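Local coordinates for uncharacterized protein AF_1796 (Archaeoglobus fulgidus, PDB 1VIM) that is of unknown function but, as a member of the PHI subfamily of SIS proteins, probably binds a carbohydrate derivative and may act as an isomerase, at residues S99-K110 and T123-M133; V136-M144 and M161-F169. All coordinates share one frame; numbering follows the deposited sequence. Where two conformers were deposited one is given.

Contact 1 (S99-K110 and T123-M133)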
ATOM      1  N   SER A  99     -19.184   8.463  -8.946  1.00 11.80           N
ATOM      2  CA  SER A  99     -20.050   8.206 -10.091  1.00 12.28           C
ATOM      3  C   SER A  99     -20.859   6.939  -9.935  1.00 12.05           C
ATOM      4  O   SER A  99     -21.893   6.788 -10.580  1.00 12.83           O
ATOM      5  CB  SER A  99     -19.201   8.072 -11.351  1.00 12.62           C
ATOM      6  OG  SER A  99     -18.387   6.906 -11.274  1.00 13.10           O
ATOM      7  N   GLY A 100     -20.400   6.018  -9.070  1.00 11.32           N
ATOM      8  CA  GLY A 100     -20.980   4.688  -9.019  1.00 11.50           C
ATOM      9  C   GLY A 100     -20.675   3.850 -10.263  1.00 10.77           C
ATOM     10  O   GLY A 100     -21.301   2.796 -10.462  1.00 11.51           O
ATOM     11  N   GLU A 101     -19.675   4.275 -11.051  1.00 11.04           N
ATOM     12  CA  GLU A 101     -19.303   3.570 -12.298  1.00 11.07           C
ATOM     13  C   GLU A 101     -17.856   3.109 -12.288  1.00 11.71           C
ATOM     14  O   GLU A 101     -17.420   2.444 -13.232  1.00 14.23           O
ATOM     15  CB  GLU A 101     -19.540   4.447 -13.545  1.00 12.00           C
ATOM     16  CG  GLU A 101     -20.956   4.978 -13.636  1.00 12.81           C
ATOM     17  CD  GLU A 101     -22.007   3.876 -13.768  1.00 13.73           C
ATOM     18  OE1 GLU A 101     -21.701   2.743 -14.217  1.00 14.82           O
ATOM     19  OE2 GLU A 101     -23.174   4.139 -13.404  1.00 14.93           O
ATOM     20  N   THR A 102     -17.129   3.431 -11.221  1.00 11.07           N
ATOM     21  CA  THR A 102     -15.709   3.121 -11.112  1.00 11.37           C
ATOM     22  C   THR A 102     -15.507   1.645 -11.406  1.00 11.33           C
ATOM     23  O   THR A 102     -16.036   0.788 -10.691  1.00 11.45           O
ATOM     24  CB  THR A 102     -15.270   3.412  -9.675  1.00 11.29           C
ATOM     25  OG1 THR A 102     -15.522   4.791  -9.363  1.00 12.66           O
ATOM     26  CG2 THR A 102     -13.796   3.246  -9.525  1.00 12.54           C
ATOM     27  N   THR A 103     -14.753   1.331 -12.460  1.00 12.92           N
ATOM     28  CA  THR A 103     -14.786  -0.017 -13.018  1.00 13.36           C
ATOM     29  C   THR A 103     -14.358  -1.084 -12.015  1.00 12.49           C
ATOM     30  O   THR A 103     -15.051  -2.101 -11.823  1.00 12.44           O
ATOM     31  CB  THR A 103     -13.898  -0.082 -14.264  1.00 15.75           C
ATOM     32  OG1 THR A 103     -14.308   0.965 -15.155  1.00 20.19           O
ATOM     33  CG2 THR A 103     -14.118  -1.392 -15.016  1.00 17.65           C
ATOM     34  N   SER A 104     -13.246  -0.843 -11.338  1.00 11.65           N
ATOM     35  CA  SER A 104     -12.746  -1.859 -10.418  1.00 11.78           C
ATOM     36  C   SER A 104     -13.721  -2.099  -9.262  1.00 11.32           C
ATOM     37  O   SER A 104     -13.938  -3.242  -8.856  1.00 12.43           O
ATOM     38  CB  SER A 104     -11.365  -1.466  -9.920  1.00 13.92           C
ATOM     39  OG  SER A 104     -11.448  -0.243  -9.241  1.00 15.40           O
ATOM     40  N   VAL A 105     -14.344  -1.026  -8.787  1.00 11.02           N
ATOM     41  CA  VAL A 105     -15.255  -1.105  -7.649  1.00 10.63           C
ATOM     42  C   VAL A 105     -16.550  -1.811  -8.063  1.00 10.33           C
ATOM     43  O   VAL A 105     -17.052  -2.680  -7.341  1.00  9.66           O
ATOM     44  CB  VAL A 105     -15.512   0.298  -7.077  1.00 10.40           C
ATOM     45  CG1 VAL A 105     -16.608   0.294  -6.006  1.00 11.47           C
ATOM     46  CG2 VAL A 105     -14.217   0.876  -6.524  1.00 12.81           C
ATOM     47  N   VAL A 106     -17.061  -1.494  -9.252  1.00 10.11           N
ATOM     48  CA  VAL A 106     -18.239  -2.194  -9.758  1.00  9.42           C
ATOM     49  C   VAL A 106     -17.966  -3.690  -9.961  1.00 10.31           C
ATOM     50  O   VAL A 106     -18.763  -4.541  -9.543  1.00 10.24           O
ATOM     51  CB  VAL A 106     -18.715  -1.522 -11.057  1.00 10.11           C
ATOM     52  CG1 VAL A 106     -19.746  -2.376 -11.809  1.00 12.70           C
ATOM     53  CG2 VAL A 106     -19.312  -0.133 -10.745  1.00 12.00           C
ATOM     54  N   ASN A 107     -16.820  -4.017 -10.562  1.00  9.22           N
ATOM     55  CA  ASN A 107     -16.518  -5.426 -10.831  1.00 11.40           C
ATOM     56  C   ASN A 107     -16.369  -6.232  -9.531  1.00 11.54           C
ATOM     57  O   ASN A 107     -16.903  -7.351  -9.414  1.00 11.93           O
ATOM     58  CB  ASN A 107     -15.262  -5.554 -11.699  1.00 12.64           C
ATOM     59  CG  ASN A 107     -15.483  -5.068 -13.121  1.00 14.66           C
ATOM     60  OD1 ASN A 107     -16.623  -4.875 -13.559  1.00 16.82           O
ATOM     61  ND2 ASN A 107     -14.379  -4.892 -13.854  1.00 16.61           N
ATOM     62  N   ILE A 108     -15.649  -5.673  -8.560  1.00 11.04           N
ATOM     63  CA  ILE A 108     -15.466  -6.335  -7.267  1.00 11.15           C
ATOM     64  C   ILE A 108     -16.808  -6.476  -6.555  1.00 10.27           C
ATOM     65  O   ILE A 108     -17.093  -7.535  -5.972  1.00 10.31           O
ATOM     66  CB  ILE A 108     -14.506  -5.509  -6.386  1.00 12.65           C
ATOM     67  CG1 ILE A 108     -13.062  -5.623  -6.892  1.00 15.07           C
ATOM     68  CG2 ILE A 108     -14.628  -5.883  -4.910  1.00 13.50           C
ATOM     69  CD1 ILE A 108     -12.384  -6.949  -6.697  1.00 18.19           C
ATOM     70  N   SER A 109     -17.652  -5.443  -6.632  1.00  9.73           N
ATOM     71  CA  SER A 109     -18.931  -5.473  -5.934  1.00 10.12           C
ATOM     72  C   SER A 109     -19.856  -6.493  -6.556  1.00 10.69           C
ATOM     73  O   SER A 109     -20.579  -7.174  -5.827  1.00 11.54           O
ATOM     74  CB  SER A 109     -19.590  -4.094  -5.933  1.00 10.64           C
ATOM     75  OG  SER A 109     -18.784  -3.175  -5.236  1.00 11.11           O
ATOM     76  N   LYS A 110     -19.819  -6.642  -7.883  1.00 11.21           N
ATOM     77  CA  LYS A 110     -20.602  -7.704  -8.526  1.00 12.50           C
ATOM     78  C   LYS A 110     -20.149  -9.086  -8.045  1.00 12.64           C
ATOM     79  O   LYS A 110     -20.986  -9.956  -7.750  1.00 13.21           O
ATOM     80  CB  LYS A 110     -20.492  -7.601 -10.052  1.00 14.40           C
ATOM     81  CG  LYS A 110     -21.337  -8.654 -10.851  1.00 17.71           C
ATOM     82  CD  LYS A 110     -22.830  -8.627 -10.506  1.00 21.99           C
ATOM     83  CE  LYS A 110     -23.665  -9.440 -11.536  1.00 24.38           C
ATOM     84  NZ  LYS A 110     -23.370 -10.893 -11.492  1.00 27.16           N
ATOM     85  N   THR A 123     -22.119   6.861  -2.699  1.00 10.33           N
ATOM     86  CA  THR A 123     -22.047   7.349  -4.075  1.00 10.62           C
ATOM     87  C   THR A 123     -22.854   8.619  -4.245  1.00 11.26           C
ATOM     88  O   THR A 123     -23.768   8.878  -3.457  1.00 11.91           O
ATOM     89  CB  THR A 123     -22.535   6.226  -5.061  1.00 11.01           C
ATOM     90  OG1 THR A 123     -22.452   6.671  -6.429  1.00 12.49           O
ATOM     91  CG2 THR A 123     -24.022   5.853  -4.854  1.00 12.31           C
ATOM     92  N   GLY A 124     -22.540   9.392  -5.290  1.00 11.79           N
ATOM     93  CA  GLY A 124     -23.316  10.572  -5.602  1.00 13.18           C
ATOM     94  C   GLY A 124     -24.461  10.282  -6.556  1.00 14.79           C
ATOM     95  O   GLY A 124     -25.279  11.171  -6.809  1.00 17.55           O
ATOM     96  N   LYS A 125     -24.552   9.058  -7.077  1.00 14.66           N
ATOM     97  CA  LYS A 125     -25.511   8.750  -8.142  1.00 15.57           C
ATOM     98  C   LYS A 125     -26.399   7.586  -7.766  1.00 15.93           C
ATOM     99  O   LYS A 125     -25.967   6.429  -7.802  1.00 14.85           O
ATOM    100  CB  LYS A 125     -24.758   8.471  -9.450  1.00 16.24           C
ATOM    101  CG  LYS A 125     -23.925   9.617  -9.995  1.00 18.91           C
ATOM    102  CD  LYS A 125     -24.766  10.829 -10.392  1.00 23.51           C
ATOM    103  CE  LYS A 125     -25.606  10.544 -11.620  1.00 28.20           C
ATOM    104  NZ  LYS A 125     -26.304  11.762 -12.141  1.00 31.65           N
ATOM    105  N   ARG A 126     -27.650   7.895  -7.406  1.00 16.62           N
ATOM    106  CA  ARG A 126     -28.594   6.870  -6.925  1.00 18.42           C
ATOM    107  C   ARG A 126     -28.964   5.824  -7.988  1.00 18.43           C
ATOM    108  O   ARG A 126     -29.381   4.722  -7.646  1.00 18.59           O
ATOM    109  CB  ARG A 126     -29.867   7.532  -6.365  1.00 20.49           C
ATOM    110  CG  ARG A 126     -30.774   6.634  -5.542  0.65 23.49           C
ATOM    111  CD  ARG A 126     -32.003   7.349  -4.980  0.65 26.88           C
ATOM    112  NE  ARG A 126     -31.661   8.146  -3.804  0.65 29.75           N
ATOM    113  CZ  ARG A 126     -31.677   9.476  -3.764  0.65 31.47           C
ATOM    114  NH1 ARG A 126     -32.031  10.179  -4.832  0.65 32.43           N
ATOM    115  NH2 ARG A 126     -31.341  10.108  -2.646  0.65 32.65           N
ATOM    116  N   ASP A 127     -28.744   6.175  -9.254  1.00 18.24           N
ATOM    117  CA  ASP A 127     -29.082   5.325 -10.393  1.00 19.63           C
ATOM    118  C   ASP A 127     -27.893   4.635 -11.070  1.00 18.35           C
ATOM    119  O   ASP A 127     -28.021   4.047 -12.153  1.00 19.25           O
ATOM    120  CB  ASP A 127     -29.842   6.172 -11.425  1.00 21.31           C
ATOM    121  CG  ASP A 127     -29.106   7.479 -11.822  1.00 25.78           C
ATOM    122  OD1 ASP A 127     -28.016   7.840 -11.277  1.00 26.14           O
ATOM    123  OD2 ASP A 127     -29.569   8.247 -12.699  1.00 29.30           O
ATOM    124  N   SER A 128     -26.745   4.704 -10.422  1.00 16.24           N
ATOM    125  CA  SER A 128     -25.508   4.173 -10.983  1.00 14.40           C
ATOM    126  C   SER A 128     -25.432   2.655 -10.969  1.00 13.91           C
ATOM    127  O   SER A 128     -26.193   2.002 -10.266  1.00 14.37           O
ATOM    128  CB  SER A 128     -24.316   4.740 -10.233  1.00 13.66           C
ATOM    129  OG  SER A 128     -24.362   4.356  -8.854  1.00 13.85           O
ATOM    130  N   SER A 129     -24.480   2.092 -11.715  1.00 13.83           N
ATOM    131  CA  SER A 129     -24.238   0.655 -11.676  1.00 14.34           C
ATOM    132  C   SER A 129     -24.032   0.150 -10.227  1.00 13.46           C
ATOM    133  O   SER A 129     -24.560  -0.896  -9.843  1.00 14.17           O
ATOM    134  CB  SER A 129     -23.017   0.297 -12.531  1.00 15.16           C
ATOM    135  OG  SER A 129     -23.231   0.628 -13.910  1.00 18.09           O
ATOM    136  N   LEU A 130     -23.229   0.860  -9.433  1.00 12.84           N
ATOM    137  CA  LEU A 130     -22.966   0.407  -8.084  1.00 12.26           C
ATOM    138  C   LEU A 130     -24.226   0.461  -7.235  1.00 12.92           C
ATOM    139  O   LEU A 130     -24.517  -0.490  -6.493  1.00 13.26           O
ATOM    140  CB  LEU A 130     -21.855   1.274  -7.498  1.00 11.35           C
ATOM    141  CG  LEU A 130     -21.362   0.800  -6.136  1.00 10.66           C
ATOM    142  CD1 LEU A 130     -20.684  -0.563  -6.305  1.00 12.28           C
ATOM    143  CD2 LEU A 130     -20.440   1.797  -5.500  1.00 11.65           C
ATOM    144  N   ALA A 131     -24.973   1.561  -7.341  1.00 12.73           N
ATOM    145  CA  ALA A 131     -26.196   1.738  -6.551  1.00 12.93           C
ATOM    146  C   ALA A 131     -27.236   0.679  -6.874  1.00 14.11           C
ATOM    147  O   ALA A 131     -27.889   0.160  -5.967  1.00 14.51           O
ATOM    148  CB  ALA A 131     -26.755   3.123  -6.746  1.00 13.84           C
ATOM    149  N   LYS A 132     -27.373   0.330  -8.157  1.00 14.90           N
ATOM    150  CA  LYS A 132     -28.371  -0.674  -8.540  1.00 16.31           C
ATOM    151  C   LYS A 132     -28.131  -2.035  -7.929  1.00 16.93           C
ATOM    152  O   LYS A 132     -29.077  -2.796  -7.740  1.00 17.98           O
ATOM    153  CB  LYS A 132     -28.512  -0.777 -10.067  1.00 18.48           C
ATOM    154  CG  LYS A 132     -29.097   0.475 -10.697  1.00 22.64           C
ATOM    155  CD  LYS A 132     -29.324   0.302 -12.189  1.00 26.77           C
ATOM    156  CE  LYS A 132     -28.032   0.337 -12.961  1.00 29.19           C
ATOM    157  NZ  LYS A 132     -28.285   0.158 -14.426  1.00 31.16           N
ATOM    158  N   MET A 133     -26.877  -2.354  -7.604  1.00 15.66           N
ATOM    159  CA  MET A 133     -26.520  -3.610  -6.959  1.00 16.35           C
ATOM    160  C   MET A 133     -26.653  -3.583  -5.437  1.00 14.95           C
ATOM    161  O   MET A 133     -26.589  -4.631  -4.797  1.00 15.84           O
ATOM    162  CB  MET A 133     -25.051  -3.952  -7.273  1.00 17.40           C
ATOM    163  CG  MET A 133     -24.839  -4.541  -8.653  1.00 19.41           C
ATOM    164  SD  MET A 133     -23.141  -5.115  -8.869  1.00 21.83           S
ATOM    165  CE  MET A 133     -22.321  -3.602  -8.947  1.00 20.02           C
TER
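Glu101, in the loop that leads from strand 92-96 into helix 103-115 of the SIS-domain alpha/beta fold, grips the start of helix 129-133 with both carboxylate oxygens. Its OE1 takes the hydroxyl of Ser129, OG to OE1 2.6 Å, on the syn lone pair, while its OE2 accepts from Ser129 N at 3.0 Å from above the carboxylate plane, 40° out of it. The bend at chi2 turns the carboxylate toward Ser129. Beside it, Leu130 N donates to Gly100 O in the carbonyl plane (2.9 Å), and Ser128, at the N-cap, accepts from Ala131 N on its OG. Gly100 has no room for a side chain, because a CB would run into Ser128 OG. Farther along, the two helices run nearly parallel (20°) and apolar groups take over. Leu130 sends CD2 to Val105 CG1 and CD1 to Ser109, whose hydroxyl is turned back onto Val105 O. Met133 lies across Val106 and Lys110 at about a right angle. Its bend at chi3 (-71°) carries CE to Val106 CG1, and its SD rests 3.6 Å from Lys110 CA.

Contact 2 (V136-M144 and M161-F169)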
ATOM      1  N   VAL A 136     -28.101  -0.996   0.352  1.00 12.09           N
ATOM      2  CA  VAL A 136     -28.312   0.335   0.898  1.00 12.15           C
ATOM      3  C   VAL A 136     -27.516   1.280   0.016  1.00 11.30           C
ATOM      4  O   VAL A 136     -26.316   1.054  -0.244  1.00 12.05           O
ATOM      5  CB  VAL A 136     -27.801   0.457   2.359  1.00 13.18           C
ATOM      6  CG1 VAL A 136     -27.865   1.877   2.839  1.00 15.88           C
ATOM      7  CG2 VAL A 136     -28.606  -0.459   3.290  1.00 15.46           C
ATOM      8  N   VAL A 137     -28.193   2.302  -0.485  1.00 12.10           N
ATOM      9  CA  VAL A 137     -27.583   3.318  -1.334  1.00 12.32           C
ATOM     10  C   VAL A 137     -27.502   4.588  -0.499  1.00 12.77           C
ATOM     11  O   VAL A 137     -28.530   5.228  -0.226  1.00 13.67           O
ATOM     12  CB  VAL A 137     -28.420   3.549  -2.606  1.00 12.86           C
ATOM     13  CG1 VAL A 137     -27.816   4.654  -3.467  1.00 15.65           C
ATOM     14  CG2 VAL A 137     -28.590   2.234  -3.366  1.00 14.61           C
ATOM     15  N   MET A 138     -26.290   4.917  -0.050  1.00 12.13           N
ATOM     16  CA  MET A 138     -26.065   6.068   0.789  1.00 11.81           C
ATOM     17  C   MET A 138     -25.604   7.217  -0.092  1.00 11.52           C
ATOM     18  O   MET A 138     -24.449   7.255  -0.541  1.00 12.51           O
ATOM     19  CB  MET A 138     -25.052   5.696   1.881  1.00 12.34           C
ATOM     20  CG  MET A 138     -24.768   6.767   2.898  1.00 13.73           C
ATOM     21  SD  MET A 138     -26.191   7.060   4.012  1.00 17.87           S
ATOM     22  CE  MET A 138     -26.530   8.707   3.616  1.00 19.12           C
ATOM     23  N   VAL A 139     -26.541   8.110  -0.416  1.00 12.96           N
ATOM     24  CA  VAL A 139     -26.260   9.148  -1.390  1.00 13.33           C
ATOM     25  C   VAL A 139     -25.563  10.312  -0.735  1.00 13.06           C
ATOM     26  O   VAL A 139     -26.063  10.915   0.212  1.00 14.94           O
ATOM     27  CB  VAL A 139     -27.541   9.620  -2.081  1.00 14.59           C
ATOM     28  CG1 VAL A 139     -27.205  10.700  -3.096  1.00 15.93           C
ATOM     29  CG2 VAL A 139     -28.222   8.439  -2.766  1.00 16.63           C
ATOM     30  N   VAL A 140     -24.360  10.582  -1.218  1.00 11.47           N
ATOM     31  CA  VAL A 140     -23.569  11.724  -0.802  1.00 12.87           C
ATOM     32  C   VAL A 140     -23.164  12.401  -2.088  1.00 14.13           C
ATOM     33  O   VAL A 140     -22.371  11.860  -2.843  1.00 14.21           O
ATOM     34  CB  VAL A 140     -22.309  11.287   0.014  1.00 13.94           C
ATOM     35  CG1 VAL A 140     -21.514  12.477   0.424  1.00 15.72           C
ATOM     36  CG2 VAL A 140     -22.741  10.464   1.271  1.00 15.72           C
ATOM     37  N   LYS A 141     -23.755  13.556  -2.371  1.00 16.69           N
ATOM     38  CA  LYS A 141     -23.506  14.253  -3.656  1.00 17.92           C
ATOM     39  C   LYS A 141     -22.151  14.904  -3.725  1.00 17.18           C
ATOM     40  O   LYS A 141     -21.654  15.414  -2.723  1.00 21.13           O
ATOM     41  CB  LYS A 141     -24.507  15.397  -3.849  1.00 20.06           C
ATOM     42  CG  LYS A 141     -25.945  15.022  -3.709  1.00 23.54           C
ATOM     43  CD  LYS A 141     -26.348  14.032  -4.793  1.00 26.06           C
ATOM     44  CE  LYS A 141     -26.508  14.702  -6.141  1.00 29.23           C
ATOM     45  NZ  LYS A 141     -26.343  13.741  -7.280  1.00 30.82           N
ATOM     46  N   GLY A 142     -21.579  14.956  -4.925  1.00 15.91           N
ATOM     47  CA  GLY A 142     -20.478  15.854  -5.201  1.00 17.19           C
ATOM     48  C   GLY A 142     -21.050  17.172  -5.689  1.00 18.14           C
ATOM     49  O   GLY A 142     -20.981  18.162  -5.000  1.00 19.33           O
ATOM     50  N   LYS A 143     -21.611  17.162  -6.891  1.00 19.49           N
ATOM     51  CA  LYS A 143     -22.259  18.348  -7.466  1.00 18.98           C
ATOM     52  C   LYS A 143     -23.698  18.506  -6.956  1.00 19.80           C
ATOM     53  O   LYS A 143     -24.473  17.525  -6.890  1.00 21.03           O
ATOM     54  CB  LYS A 143     -22.246  18.243  -8.987  1.00 19.49           C
ATOM     55  CG  LYS A 143     -22.826  19.487  -9.686  1.00 19.98           C
ATOM     56  CD  LYS A 143     -23.061  19.242 -11.175  1.00 21.64           C
ATOM     57  CE  LYS A 143     -24.471  18.747 -11.473  1.00 22.57           C
ATOM     58  NZ  LYS A 143     -25.607  19.651 -11.084  1.00 22.27           N
ATOM     59  N   MET A 144     -24.072  19.732  -6.608  1.00 19.74           N
ATOM     60  CA  MET A 144     -25.442  20.036  -6.178  1.00 20.57           C
ATOM     61  C   MET A 144     -26.339  20.367  -7.357  1.00 20.59           C
ATOM     62  O   MET A 144     -25.845  20.700  -8.430  1.00 18.90           O
ATOM     63  CB  MET A 144     -25.442  21.180  -5.190  1.00 22.29           C
ATOM     64  CG  MET A 144     -24.772  20.775  -3.905  1.00 26.08           C
ATOM     65  SD  MET A 144     -24.647  22.078  -2.735  1.00 31.68           S
ATOM     66  CE  MET A 144     -24.050  23.358  -3.648  1.00 31.19           C
ATOM     67  N   MET A 161     -15.019  17.208  -4.772  1.00  9.27           N
ATOM     68  CA  MET A 161     -16.084  17.548  -3.834  1.00  9.20           C
ATOM     69  C   MET A 161     -16.808  16.326  -3.290  1.00  9.48           C
ATOM     70  O   MET A 161     -17.095  16.277  -2.100  1.00  9.76           O
ATOM     71  CB  MET A 161     -17.071  18.534  -4.441  1.00 10.85           C
ATOM     72  CG  MET A 161     -17.898  19.296  -3.409  1.00 14.30           C
ATOM     73  SD  MET A 161     -16.939  20.209  -2.146  1.00 15.08           S
ATOM     74  CE  MET A 161     -15.678  20.958  -3.252  1.00 15.08           C
ATOM     75  N   PHE A 162     -17.082  15.338  -4.135  1.00  9.90           N
ATOM     76  CA  PHE A 162     -17.636  14.082  -3.632  1.00  9.52           C
ATOM     77  C   PHE A 162     -16.691  13.490  -2.571  1.00  9.11           C
ATOM     78  O   PHE A 162     -17.129  13.032  -1.502  1.00  9.96           O
ATOM     79  CB  PHE A 162     -17.823  13.032  -4.744  1.00  9.47           C
ATOM     80  CG  PHE A 162     -18.074  11.660  -4.193  1.00  9.07           C
ATOM     81  CD1 PHE A 162     -19.339  11.342  -3.688  1.00  9.28           C
ATOM     82  CD2 PHE A 162     -17.033  10.720  -4.098  1.00  9.57           C
ATOM     83  CE1 PHE A 162     -19.583  10.088  -3.107  1.00  9.78           C
ATOM     84  CE2 PHE A 162     -17.263   9.479  -3.513  1.00  9.66           C
ATOM     85  CZ  PHE A 162     -18.533   9.154  -3.024  1.00  9.88           C
ATOM     86  N   GLU A 163     -15.393  13.468  -2.849  1.00  9.34           N
ATOM     87  CA  GLU A 163     -14.461  12.789  -1.950  1.00 10.37           C
ATOM     88  C   GLU A 163     -14.413  13.469  -0.592  1.00  9.33           C
ATOM     89  O   GLU A 163     -14.517  12.814   0.433  1.00  9.74           O
ATOM     90  CB  GLU A 163     -13.070  12.757  -2.573  1.00 11.48           C
ATOM     91  CG  GLU A 163     -13.058  11.922  -3.845  1.00 12.31           C
ATOM     92  CD  GLU A 163     -11.829  12.090  -4.653  1.00 15.00           C
ATOM     93  OE1 GLU A 163     -10.982  12.920  -4.285  1.00 17.29           O
ATOM     94  OE2 GLU A 163     -11.757  11.393  -5.695  1.00 16.11           O
ATOM     95  N   LEU A 164     -14.340  14.797  -0.575  1.00  9.15           N
ATOM     96  CA  LEU A 164     -14.342  15.505   0.710  1.00 10.41           C
ATOM     97  C   LEU A 164     -15.653  15.310   1.450  1.00  8.97           C
ATOM     98  O   LEU A 164     -15.670  15.110   2.659  1.00 10.07           O
ATOM     99  CB  LEU A 164     -14.121  17.014   0.475  1.00 12.52           C
ATOM    100  CG  LEU A 164     -12.748  17.403  -0.005  1.00 13.29           C
ATOM    101  CD1 LEU A 164     -12.732  18.893  -0.285  1.00 14.72           C
ATOM    102  CD2 LEU A 164     -11.686  16.986   1.014  1.00 15.55           C
ATOM    103  N   THR A 165     -16.752  15.357   0.727  1.00  9.14           N
ATOM    104  CA  THR A 165     -18.041  15.250   1.387  1.00  8.48           C
ATOM    105  C   THR A 165     -18.227  13.833   1.938  1.00  8.46           C
ATOM    106  O   THR A 165     -18.761  13.654   3.037  1.00  9.34           O
ATOM    107  CB  THR A 165     -19.165  15.607   0.403  1.00  9.06           C
ATOM    108  OG1 THR A 165     -18.928  16.921  -0.128  1.00 11.36           O
ATOM    109  CG2 THR A 165     -20.521  15.728   1.131  1.00 11.13           C
ATOM    110  N   ALA A 166     -17.791  12.830   1.183  1.00  8.82           N
ATOM    111  CA  ALA A 166     -17.891  11.447   1.627  1.00  8.78           C
ATOM    112  C   ALA A 166     -17.012  11.214   2.866  1.00  8.83           C
ATOM    113  O   ALA A 166     -17.430  10.550   3.819  1.00  9.56           O
ATOM    114  CB  ALA A 166     -17.519  10.477   0.476  1.00  9.88           C
ATOM    115  N   MET A 167     -15.811  11.786   2.881  1.00  9.02           N
ATOM    116  CA  MET A 167     -14.950  11.666   4.045  1.00  9.88           C
ATOM    117  C   MET A 167     -15.626  12.271   5.262  1.00  9.61           C
ATOM    118  O   MET A 167     -15.649  11.659   6.352  1.00 10.39           O
ATOM    119  CB  MET A 167     -13.599  12.352   3.797  1.00 11.90           C
ATOM    120  CG  MET A 167     -12.569  12.046   4.898  1.00 15.18           C
ATOM    121  SD  MET A 167     -12.057  10.258   5.119  1.00 20.52           S
ATOM    122  CE  MET A 167     -13.220   9.562   6.423  1.00 17.32           C
ATOM    123  N   ILE A 168     -16.192  13.461   5.101  1.00  9.34           N
ATOM    124  CA  ILE A 168     -16.824  14.142   6.227  1.00 10.20           C
ATOM    125  C   ILE A 168     -18.049  13.351   6.699  1.00 10.02           C
ATOM    126  O   ILE A 168     -18.259  13.157   7.907  1.00  9.89           O
ATOM    127  CB  ILE A 168     -17.214  15.574   5.797  1.00 10.78           C
ATOM    128  CG1 ILE A 168     -15.957  16.434   5.695  1.00 13.78           C
ATOM    129  CG2 ILE A 168     -18.188  16.189   6.808  1.00 12.24           C
ATOM    130  CD1 ILE A 168     -16.146  17.707   4.885  1.00 17.75           C
ATOM    131  N   PHE A 169     -18.853  12.855   5.753  1.00  8.65           N
ATOM    132  CA  PHE A 169     -19.964  11.987   6.087  1.00  9.23           C
ATOM    133  C   PHE A 169     -19.536  10.758   6.889  1.00  9.19           C
ATOM    134  O   PHE A 169     -20.173  10.394   7.888  1.00  9.67           O
ATOM    135  CB  PHE A 169     -20.740  11.535   4.842  1.00  9.64           C
ATOM    136  CG  PHE A 169     -21.665  10.406   5.128  1.00 10.70           C
ATOM    137  CD1 PHE A 169     -22.805  10.609   5.911  1.00 11.97           C
ATOM    138  CD2 PHE A 169     -21.341   9.121   4.720  1.00 11.72           C
ATOM    139  CE1 PHE A 169     -23.614   9.529   6.224  1.00 13.54           C
ATOM    140  CE2 PHE A 169     -22.159   8.054   5.013  1.00 12.86           C
ATOM    141  CZ  PHE A 169     -23.289   8.254   5.774  1.00 14.75           C
TER
HETATM  142  O   HOH W   1     -21.037  17.709  -1.630  1.00 12.44           O
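Val140 fills the middle of this contact, sending its two methyls to different residues of helix 160-181. CG1 presses on Thr165 CG2 at 3.5 Å, closer than usual for two carbons, the two side chains lying alongside one another and pointing opposite ways; CG2 approaches the Phe169 ring obliquely, 4.0 Å from CD2. Met138, two residues earlier on strand 136-139, nears that ring from the same side as Val140 CG2, its side chain and that of Phe169 pointing at each other. Its CG, anti to the backbone N (chi1 -176°), comes within 3.6 Å of Phe169 CZ, and SD lies 4.6 Å from the ring centroid in an oblique Met-aromatic contact. With the Phe169 ring cut back to an alanine here, Val140 CG2 would probably face a gap and the Met138 thioether would lose its aromatic partner. Phe162 turns an edge to the chain instead: Val140 O sits in its ring plane, 3.2 Å from CD1, while Ala166 CB lies over one face. Beyond Val140 the side chains give way to backbone and water. Gly142 brings its CA to 3.6 Å from Phe162 N, leaving little room for a side chain. No direct hydrogen bond joins the segments; one water instead donates to Lys141 O (2.6 Å) and to Thr165 OG1, whose own proton goes to Met161 O. Strand 136-139 is an edge strand of the parallel sheet within this chain, and a helix beside its C-terminal end fits the layered alpha/beta architecture of the SIS domain.

In the fold
Contact 1 closes before contact 2 opens along the chain, and their centres lie 14 Å apart within the same SIS domain. The link between them is short: helix 129-133 leads directly into strand 136-139, the neighbour of strand 118-123 in the five-stranded parallel sheet. Thr123 O is probably hydrogen-bonded to Val140 N at 2.9 Å, and Gly124 O to Lys141 NZ at 2.8 Å, tying the ends of the two strands together. Helix 129-133 packs by Ala131 on Val137, whereas Met138 turns to Phe169 of helix 160-181, so the two contacts lie on opposite faces of the sheet, and both reach the second subunit of the tetramer.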